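Local coordinates for protein DNA polymerase III subunit beta (Helicobacter pylori 26695, PDB 4S3I) that serves as the sliding clamp of bacterial DNA replication, tethering DNA polymerases and other proteins to DNA and conferring processivity, at residues F318-N323 / S348-Q353; L328-A333 / I367-M372. One frame throughout, in Å; residues are numbered along the deposited sequence.

Contact 1: F318-N323 / S348-Q353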
loop_
_atom_site.group_PDB
_atom_site.type_symbol
_atom_site.label_atom_id
_atom_site.label_comp_id
_atom_site.label_asym_id
_atom_site.label_seq_id
_atom_site.Cartn_x
_atom_site.Cartn_y
_atom_site.Cartn_z
ATOM N N PHE A 318 -31.458 -5.922 -27.080
ATOM C CA PHE A 318 -31.585 -6.697 -25.849
ATOM C C PHE A 318 -31.068 -5.835 -24.695
ATOM O O PHE A 318 -29.942 -5.328 -24.746
ATOM C CB PHE A 318 -30.789 -7.999 -25.975
ATOM C CG PHE A 318 -30.869 -8.899 -24.760
ATOM C CD1 PHE A 318 -31.990 -9.693 -24.533
ATOM C CD2 PHE A 318 -29.803 -8.977 -23.870
ATOM C CE1 PHE A 318 -32.063 -10.534 -23.420
ATOM C CE2 PHE A 318 -29.864 -9.816 -22.750
ATOM C CZ PHE A 318 -30.996 -10.593 -22.526
ATOM N N HIS A 319 -31.892 -5.648 -23.669
ATOM C CA HIS A 319 -31.508 -4.823 -22.529
ATOM C C HIS A 319 -31.267 -5.681 -21.291
ATOM O O HIS A 319 -32.109 -6.513 -20.935
ATOM C CB HIS A 319 -32.586 -3.784 -22.235
ATOM C CG HIS A 319 -32.922 -2.912 -23.405
ATOM N ND1 HIS A 319 -32.154 -1.823 -23.769
ATOM C CD2 HIS A 319 -33.945 -2.961 -24.289
ATOM C CE1 HIS A 319 -32.690 -1.245 -24.828
ATOM N NE2 HIS A 319 -33.777 -1.914 -25.164
ATOM N N LEU A 320 -30.126 -5.475 -20.634
ATOM C CA LEU A 320 -29.760 -6.263 -19.443
ATOM C C LEU A 320 -29.184 -5.383 -18.322
ATOM O O LEU A 320 -28.207 -4.660 -18.537
ATOM C CB LEU A 320 -28.752 -7.350 -19.824
ATOM C CG LEU A 320 -28.332 -8.314 -18.718
ATOM C CD1 LEU A 320 -29.500 -9.216 -18.325
ATOM C CD2 LEU A 320 -27.125 -9.137 -19.163
ATOM N N GLY A 321 -29.797 -5.428 -17.139
ATOM C CA GLY A 321 -29.289 -4.697 -15.986
ATOM C C GLY A 321 -28.264 -5.545 -15.249
ATOM O O GLY A 321 -28.554 -6.691 -14.893
ATOM N N VAL A 322 -27.061 -5.010 -15.035
ATOM C CA VAL A 322 -25.994 -5.793 -14.404
ATOM C C VAL A 322 -25.283 -5.086 -13.255
ATOM O O VAL A 322 -25.185 -3.859 -13.228
ATOM C CB VAL A 322 -24.932 -6.255 -15.416
ATOM C CG1 VAL A 322 -25.576 -6.973 -16.594
ATOM C CG2 VAL A 322 -24.093 -5.068 -15.903
ATOM N N ASN A 323 -24.785 -5.878 -12.307
ATOM C CA ASN A 323 -23.894 -5.378 -11.266
ATOM C C ASN A 323 -22.496 -5.253 -11.878
ATOM O O ASN A 323 -21.936 -6.226 -12.395
ATOM C CB ASN A 323 -23.901 -6.323 -10.051
ATOM C CG ASN A 323 -22.924 -5.896 -8.948
ATOM O OD1 ASN A 323 -21.726 -5.703 -9.190
ATOM N ND2 ASN A 323 -23.432 -5.783 -7.724
ATOM N N SER A 348 -33.882 -12.997 -15.715
ATOM C CA SER A 348 -33.326 -14.319 -15.424
ATOM C C SER A 348 -31.806 -14.298 -15.290
ATOM O O SER A 348 -31.136 -13.480 -15.919
ATOM C CB SER A 348 -33.722 -15.326 -16.514
ATOM O OG SER A 348 -35.084 -15.680 -16.408
ATOM N N PRO A 349 -31.261 -15.214 -14.469
ATOM C CA PRO A 349 -29.811 -15.380 -14.316
ATOM C C PRO A 349 -29.120 -15.551 -15.660
ATOM O O PRO A 349 -29.659 -16.221 -16.553
ATOM C CB PRO A 349 -29.694 -16.680 -13.514
ATOM C CG PRO A 349 -30.949 -16.721 -12.690
ATOM C CD PRO A 349 -32.021 -16.068 -13.533
ATOM N N PHE A 350 -27.938 -14.964 -15.808
ATOM C CA PHE A 350 -27.181 -15.135 -17.037
ATOM C C PHE A 350 -25.776 -15.626 -16.745
ATOM O O PHE A 350 -25.290 -15.517 -15.619
ATOM C CB PHE A 350 -27.122 -13.829 -17.830
ATOM C CG PHE A 350 -26.470 -12.689 -17.091
ATOM C CD1 PHE A 350 -25.109 -12.424 -17.238
ATOM C CD2 PHE A 350 -27.223 -11.869 -16.268
ATOM C CE1 PHE A 350 -24.513 -11.342 -16.567
ATOM C CE2 PHE A 350 -26.642 -10.796 -15.592
ATOM C CZ PHE A 350 -25.285 -10.536 -15.743
ATOM N N LEU A 351 -25.116 -16.134 -17.776
ATOM C CA LEU A 351 -23.856 -16.832 -17.604
ATOM C C LEU A 351 -22.757 -16.109 -18.356
ATOM O O LEU A 351 -22.974 -15.623 -19.469
ATOM C CB LEU A 351 -23.984 -18.273 -18.128
ATOM C CG LEU A 351 -22.853 -19.258 -17.799
ATOM C CD1 LEU A 351 -22.953 -19.691 -16.343
ATOM C CD2 LEU A 351 -22.845 -20.471 -18.723
ATOM N N ILE A 352 -21.574 -16.040 -17.750
ATOM C CA ILE A 352 -20.386 -15.530 -18.437
ATOM C C ILE A 352 -19.338 -16.622 -18.441
ATOM O O ILE A 352 -19.056 -17.208 -17.400
ATOM C CB ILE A 352 -19.842 -14.250 -17.742
ATOM C CG1 ILE A 352 -20.790 -13.074 -17.996
ATOM C CG2 ILE A 352 -18.436 -13.895 -18.241
ATOM C CD1 ILE A 352 -20.478 -11.840 -17.172
ATOM N N GLN A 353 -18.771 -16.923 -19.607
ATOM C CA GLN A 353 -17.747 -17.958 -19.675
ATOM C C GLN A 353 -16.790 -17.698 -20.826
ATOM O O GLN A 353 -17.039 -16.812 -21.654
ATOM C CB GLN A 353 -18.379 -19.357 -19.770
ATOM C CG GLN A 353 -19.069 -19.651 -21.081
ATOM C CD GLN A 353 -19.858 -20.963 -21.056
ATOM O OE1 GLN A 353 -20.491 -21.325 -22.044
ATOM N NE2 GLN A 353 -19.821 -21.672 -19.925
#

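Contact 2: L328-A333 / I367-M372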
loop_
_atom_site.group_PDB
_atom_site.type_symbol
_atom_site.label_atom_id
_atom_site.label_comp_id
_atom_site.label_asym_id
_atom_site.label_seq_id
_atom_site.Cartn_x
_atom_site.Cartn_y
_atom_site.Cartn_z
ATOM N N LEU A 328 -17.417 -7.413 -13.917
ATOM C CA LEU A 328 -15.975 -7.259 -14.085
ATOM C C LEU A 328 -15.236 -8.457 -13.511
ATOM O O LEU A 328 -14.308 -8.985 -14.131
ATOM C CB LEU A 328 -15.471 -5.973 -13.419
ATOM C CG LEU A 328 -15.731 -4.690 -14.176
ATOM C CD1 LEU A 328 -15.294 -3.473 -13.353
ATOM C CD2 LEU A 328 -15.006 -4.726 -15.520
ATOM N N GLU A 329 -15.642 -8.891 -12.323
ATOM C CA GLU A 329 -14.958 -10.024 -11.720
ATOM C C GLU A 329 -15.138 -11.287 -12.558
ATOM O O GLU A 329 -14.214 -12.073 -12.698
ATOM C CB GLU A 329 -15.381 -10.215 -10.252
ATOM C CG GLU A 329 -14.927 -9.034 -9.381
ATOM C CD GLU A 329 -15.114 -9.264 -7.880
ATOM O OE1 GLU A 329 -14.341 -8.672 -7.102
ATOM O OE2 GLU A 329 -16.031 -10.010 -7.478
ATOM N N ALA A 330 -16.317 -11.462 -13.146
ATOM C CA ALA A 330 -16.532 -12.631 -14.012
ATOM C C ALA A 330 -15.598 -12.590 -15.222
ATOM O O ALA A 330 -15.081 -13.620 -15.660
ATOM C CB ALA A 330 -17.985 -12.726 -14.442
ATOM N N LEU A 331 -15.346 -11.390 -15.745
ATOM C CA LEU A 331 -14.460 -11.262 -16.900
ATOM C C LEU A 331 -12.999 -11.488 -16.485
ATOM O O LEU A 331 -12.220 -12.114 -17.211
ATOM C CB LEU A 331 -14.625 -9.886 -17.560
ATOM C CG LEU A 331 -15.989 -9.588 -18.195
ATOM C CD1 LEU A 331 -15.960 -8.210 -18.823
ATOM C CD2 LEU A 331 -16.393 -10.664 -19.242
ATOM N N ASN A 332 -12.623 -10.960 -15.318
ATOM C CA ASN A 332 -11.270 -11.177 -14.786
ATOM C C ASN A 332 -10.916 -12.664 -14.664
ATOM O O ASN A 332 -9.759 -13.058 -14.788
ATOM C CB ASN A 332 -11.104 -10.494 -13.415
ATOM C CG ASN A 332 -11.213 -8.986 -13.487
ATOM O OD1 ASN A 332 -11.021 -8.384 -14.547
ATOM N ND2 ASN A 332 -11.514 -8.359 -12.342
ATOM N N ALA A 333 -11.920 -13.494 -14.417
ATOM C CA ALA A 333 -11.700 -14.930 -14.227
ATOM C C ALA A 333 -11.499 -15.700 -15.535
ATOM O O ALA A 333 -11.262 -16.910 -15.513
ATOM C CB ALA A 333 -12.844 -15.527 -13.456
ATOM N N ILE A 367 -13.308 -21.088 -15.808
ATOM C CA ILE A 367 -14.335 -20.739 -14.839
ATOM C C ILE A 367 -15.504 -20.086 -15.574
ATOM O O ILE A 367 -15.295 -19.276 -16.479
ATOM C CB ILE A 367 -13.778 -19.745 -13.772
ATOM C CG1 ILE A 367 -13.085 -20.494 -12.626
ATOM C CG2 ILE A 367 -14.896 -18.906 -13.166
ATOM C CD1 ILE A 367 -12.035 -21.489 -13.042
ATOM N N SER A 368 -16.724 -20.451 -15.189
ATOM C CA SER A 368 -17.934 -19.837 -15.713
ATOM C C SER A 368 -18.601 -19.178 -14.531
ATOM O O SER A 368 -18.526 -19.703 -13.416
ATOM C CB SER A 368 -18.869 -20.913 -16.298
ATOM O OG SER A 368 -18.246 -21.600 -17.363
ATOM N N THR A 369 -19.245 -18.035 -14.752
ATOM C CA THR A 369 -19.956 -17.374 -13.671
ATOM C C THR A 369 -21.424 -17.147 -14.022
ATOM O O THR A 369 -21.754 -16.604 -15.091
ATOM C CB THR A 369 -19.311 -16.028 -13.292
ATOM O OG1 THR A 369 -17.927 -16.216 -12.955
ATOM C CG2 THR A 369 -20.046 -15.412 -12.101
ATOM N N LEU A 370 -22.302 -17.566 -13.121
ATOM C CA LEU A 370 -23.734 -17.342 -13.270
ATOM C C LEU A 370 -24.136 -16.197 -12.343
ATOM O O LEU A 370 -23.794 -16.211 -11.161
ATOM C CB LEU A 370 -24.506 -18.616 -12.917
ATOM C CG LEU A 370 -26.026 -18.472 -13.003
ATOM C CD1 LEU A 370 -26.490 -18.513 -14.458
ATOM C CD2 LEU A 370 -26.746 -19.527 -12.169
ATOM N N MET A 371 -24.854 -15.209 -12.877
ATOM C CA MET A 371 -25.184 -13.991 -12.130
ATOM C C MET A 371 -26.659 -13.632 -12.221
ATOM O O MET A 371 -27.276 -13.817 -13.267
ATOM C CB MET A 371 -24.387 -12.806 -12.680
ATOM C CG MET A 371 -23.007 -12.651 -12.114
ATOM S SD MET A 371 -22.022 -11.618 -13.206
ATOM C CE MET A 371 -22.997 -10.114 -13.228
ATOM N N MET A 372 -27.206 -13.097 -11.131
ATOM C CA MET A 372 -28.549 -12.529 -11.140
ATOM C C MET A 372 -28.470 -11.117 -11.731
ATOM O O MET A 372 -27.601 -10.332 -11.339
ATOM C CB MET A 372 -29.105 -12.426 -9.717
ATOM C CG MET A 372 -29.203 -13.754 -8.984
ATOM S SD MET A 372 -29.372 -13.562 -7.188
ATOM C CE MET A 372 -30.888 -12.618 -7.063
HETATM O O HOH W 1 -16.572 -16.108 -15.215
HETATM O O HOH W 2 -11.177 -19.119 -16.721
#

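Contact 1: F318-N323 / S348-Q353
Phe350 meets Leu320 and Val322 in a buried, wholly apolar contact between two sheets of the C-terminal clamp domain. Strand 318-323 belongs to a four-stranded sheet and 350-353 belongs to another, larger one, so the two strands touch through side chains and share no backbone hydrogen bond; the CA atoms of Leu320 and Phe350 are 9.5 Å apart. The aromatic ring and the leucine side chain together span that gap. Methyl CD2 of Leu320 sits squarely over one ring face, 3.9 Å from the ring centroid and 8° off its normal, a CH-pi contact, while CD1 reaches the rim atom CD2 of Phe350 at 4.1 Å. Val322 comes in obliquely near the far end of the ring, its CG1 3.7 Å from Phe350 CZ. Phe350 carries CG between its own backbone N and carbonyl carbon (chi1 60°), and this turns the ring across to the other strand. A flat ring suits such a place because it offers a broad face to a branched leucine, and the short, beta-branched valine fits close beside it on an extended strand. Phe327 of helix 324-332 and Pro373 also pack on the ring. With nothing polar at the interface, the two sheets are held here by dispersion and the exclusion of water, together with the weak attraction between a methyl group and the pi face.

Contact 2: L328-A333 / I367-M372
Thr369 holds OG1 beside its backbone N (chi1 -56°) and CG2 anti to that nitrogen, and this turns both branches toward the methyl of Ala330, which CB already faces. Ile367 likewise swings CG2 anti to its backbone N, where it meets Ala333. The two alanines lie at the end of helix 324-332 and just past it, and their small methyls let the helix come close to the strand: the CA atoms of Ala330 and Thr369 are only 5.9 Å apart. Ala330 CB rests 3.7 Å from Thr369 CB, with OG1 and CG2 of the threonine little farther off. From the strand's next inward-facing position, Met371 extends its flexible chain until SD lies 4.4 Å from Ala330 CB, a looser touch. Towards the helix end, Ile367 CG2 meets Ala333 CB at 4.0 Å.

No direct hydrogen bond joins the two segments, but buried polar atoms are linked through water. One water donates to Ala330 O, 2.9 Å away in the last turn of the helix, and is also bonded to Thr369 OG1 at 2.6 Å. The same hydroxyl is hydrogen-bonded to Ser181 OG on the neighbouring strand, so a threonine suits the place: its carbon atoms, CB above all, pack against the helix while its oxygen serves both water and strand. A second water accepts from Ile367 N at 3.0 Å and lies beside Ala333 O.

On the helix's flank, Glu329 OE2 forms a salt bridge with Arg179 NH1. The arrangement, a helix laid on an antiparallel sheet, is that of the DNA-clamp fold, in which such helices line the inside of the ring and the sheets form its outer layer.

In the fold
The segments alternate along the chain, 318-323, 328-333, 348-353, 367-372, so contacts 1 and 2 interlock, their centres about 10 Å apart. Strand 318-323 runs straight into helix 324-332, and strands 350-354 and 368-371 are antiparallel neighbours in one sheet, joined by probable hydrogen bonds such as Ile352 N to Thr369 O at 2.7 Å. Contact 1 ties that sheet to the four-stranded one; contact 2 sets the helix upon it. Because strand 368-371 also pairs with 179-185, the shared sheet is continuous from the C-terminal into the central clamp domain, so both contacts lie on a sheet that spans the junction between the two domains.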